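Local atomic coordinates of lipase (Pelosinus fermentans, PDB entry 5AH0), a protein that hydrolyses ester bonds, as a lipase of the alpha/beta-hydrolase superfamily that also attacks the polyester poly(butylene adipate-co-terephthalate). Residues L207-K210 with S211-L215. Sequence-based numbering, arbitrary orientation.
Sequences LNRK and SGESL
With CG anti to the backbone N in both Arg209 (chi1 -167°) and Glu213, the two side chains cross: Glu213 turns back to Lys210, while Arg209 runs out past Glu213 to Leu215. Glu213 stays extended beyond CG, which carries its carboxylate to the backbone N of Lys210, a donor to OE1 over 3.0 Å. That N-H approaches from the anti side, 26° out of the carboxylate plane. OE1 also forms a salt bridge with Arg221 of helix 215-223, which probably balances its charge, since Arg209 NE stays 5.6 Å from Glu213 OE1. Arg209 passes its CG by OE1 at 3.4 Å and turns at chi3; its NH1 then makes a short, bent hydrogen bond to Glu213 O (2.7 Å), in the carbonyl plane but 24° out of the guanidinium plane. One guanidinium face lies against Leu215 CA, while NH2 touches Leu215 CD1 at 3.3 Å. Replacing Arg209 with an alanine would probably leave the Glu213 carbonyl without this donor and open a gap beside Leu215 CA and CD1. Ser214 OG, hydrogen-bonded to Asp217 N, caps helix 215-223. The whole is a type II beta turn (Lys210 to Glu213, weak hydrogen bond from Glu213 N to Lys210 O) leading into an N-capped helix, in a surface loop of this lipase.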
loop_
_atom_site.group_PDB
_atom_site.type_symbol
_atom_site.label_atom_id
_atom_site.label_comp_id
_atom_site.label_asym_id
_atom_site.label_seq_id
_atom_site.Cartn_x
_atom_site.Cartn_y
_atom_site.Cartn_z
ATOM N N LEU A 207 -4.157 20.265 4.556
ATOM C CA LEU A 207 -2.741 20.208 4.899
ATOM C C LEU A 207 -1.831 20.077 3.682
ATOM O O LEU A 207 -1.044 19.131 3.573
ATOM C CB LEU A 207 -2.485 19.063 5.879
ATOM C CG LEU A 207 -3.085 19.331 7.262
ATOM C CD1 LEU A 207 -2.929 18.142 8.196
ATOM C CD2 LEU A 207 -2.451 20.575 7.869
ATOM N N ASN A 208 -1.940 21.034 2.768
ATOM C CA ASN A 208 -1.056 21.101 1.617
ATOM C C ASN A 208 0.065 22.100 1.868
ATOM O O ASN A 208 -0.122 23.072 2.599
ATOM C CB ASN A 208 -1.845 21.470 0.364
ATOM C CG ASN A 208 -2.647 22.729 0.546
ATOM O OD1 ASN A 208 -3.819 22.678 0.923
ATOM N ND2 ASN A 208 -2.020 23.874 0.295
ATOM N N ARG A 209 1.227 21.870 1.259
ATOM C CA ARG A 209 2.366 22.742 1.515
ATOM C C ARG A 209 2.079 24.176 1.113
ATOM O O ARG A 209 1.547 24.437 0.036
ATOM C CB ARG A 209 3.618 22.286 0.780
ATOM C CG ARG A 209 4.834 23.012 1.319
ATOM C CD ARG A 209 5.996 23.018 0.370
ATOM N NE ARG A 209 6.562 21.703 0.135
ATOM C CZ ARG A 209 7.864 21.487 0.018
ATOM N NH1 ARG A 209 8.710 22.507 0.148
ATOM N NH2 ARG A 209 8.321 20.264 -0.211
ATOM N N LYS A 210 2.449 25.099 1.990
ATOM C CA LYS A 210 2.325 26.521 1.719
ATOM C C LYS A 210 3.455 26.987 0.805
ATOM O O LYS A 210 4.465 26.294 0.655
ATOM C CB LYS A 210 2.324 27.300 3.027
ATOM C CG LYS A 210 1.369 26.714 4.054
ATOM C CD LYS A 210 -0.038 26.571 3.487
ATOM C CE LYS A 210 -1.005 26.075 4.546
ATOM N NZ LYS A 210 -1.064 27.002 5.707
ATOM N N SER A 211 3.285 28.154 0.194
ATOM C CA SER A 211 4.304 28.700 -0.694
ATOM C C SER A 211 5.559 29.081 0.074
ATOM O O SER A 211 5.482 29.673 1.148
ATOM C CB SER A 211 3.766 29.917 -1.445
ATOM O OG SER A 211 4.818 30.628 -2.080
ATOM N N GLY A 212 6.716 28.712 -0.463
ATOM C CA GLY A 212 7.979 29.074 0.153
ATOM C C GLY A 212 8.265 28.351 1.457
ATOM O O GLY A 212 9.216 28.685 2.165
ATOM N N GLU A 213 7.427 27.376 1.790
ATOM C CA GLU A 213 7.631 26.562 2.979
ATOM C C GLU A 213 8.658 25.481 2.683
ATOM O O GLU A 213 8.560 24.788 1.670
ATOM C CB GLU A 213 6.311 25.942 3.443
ATOM C CG GLU A 213 6.395 25.158 4.744
ATOM C CD GLU A 213 5.023 24.715 5.246
ATOM O OE1 GLU A 213 4.157 24.386 4.405
ATOM O OE2 GLU A 213 4.808 24.703 6.479
ATOM N N SER A 214 9.647 25.341 3.557
ATOM C CA SER A 214 10.661 24.309 3.388
ATOM C C SER A 214 10.050 22.920 3.575
ATOM O O SER A 214 9.025 22.778 4.237
ATOM C CB SER A 214 11.807 24.512 4.373
ATOM O OG SER A 214 11.440 24.062 5.665
ATOM N N LEU A 215 10.665 21.906 2.974
ATOM C CA LEU A 215 10.188 20.532 3.121
ATOM C C LEU A 215 10.120 20.118 4.588
ATOM O O LEU A 215 9.157 19.487 5.024
ATOM C CB LEU A 215 11.093 19.560 2.371
ATOM C CG LEU A 215 10.688 18.088 2.465
ATOM C CD1 LEU A 215 9.333 17.845 1.797
ATOM C CD2 LEU A 215 11.761 17.191 1.863
#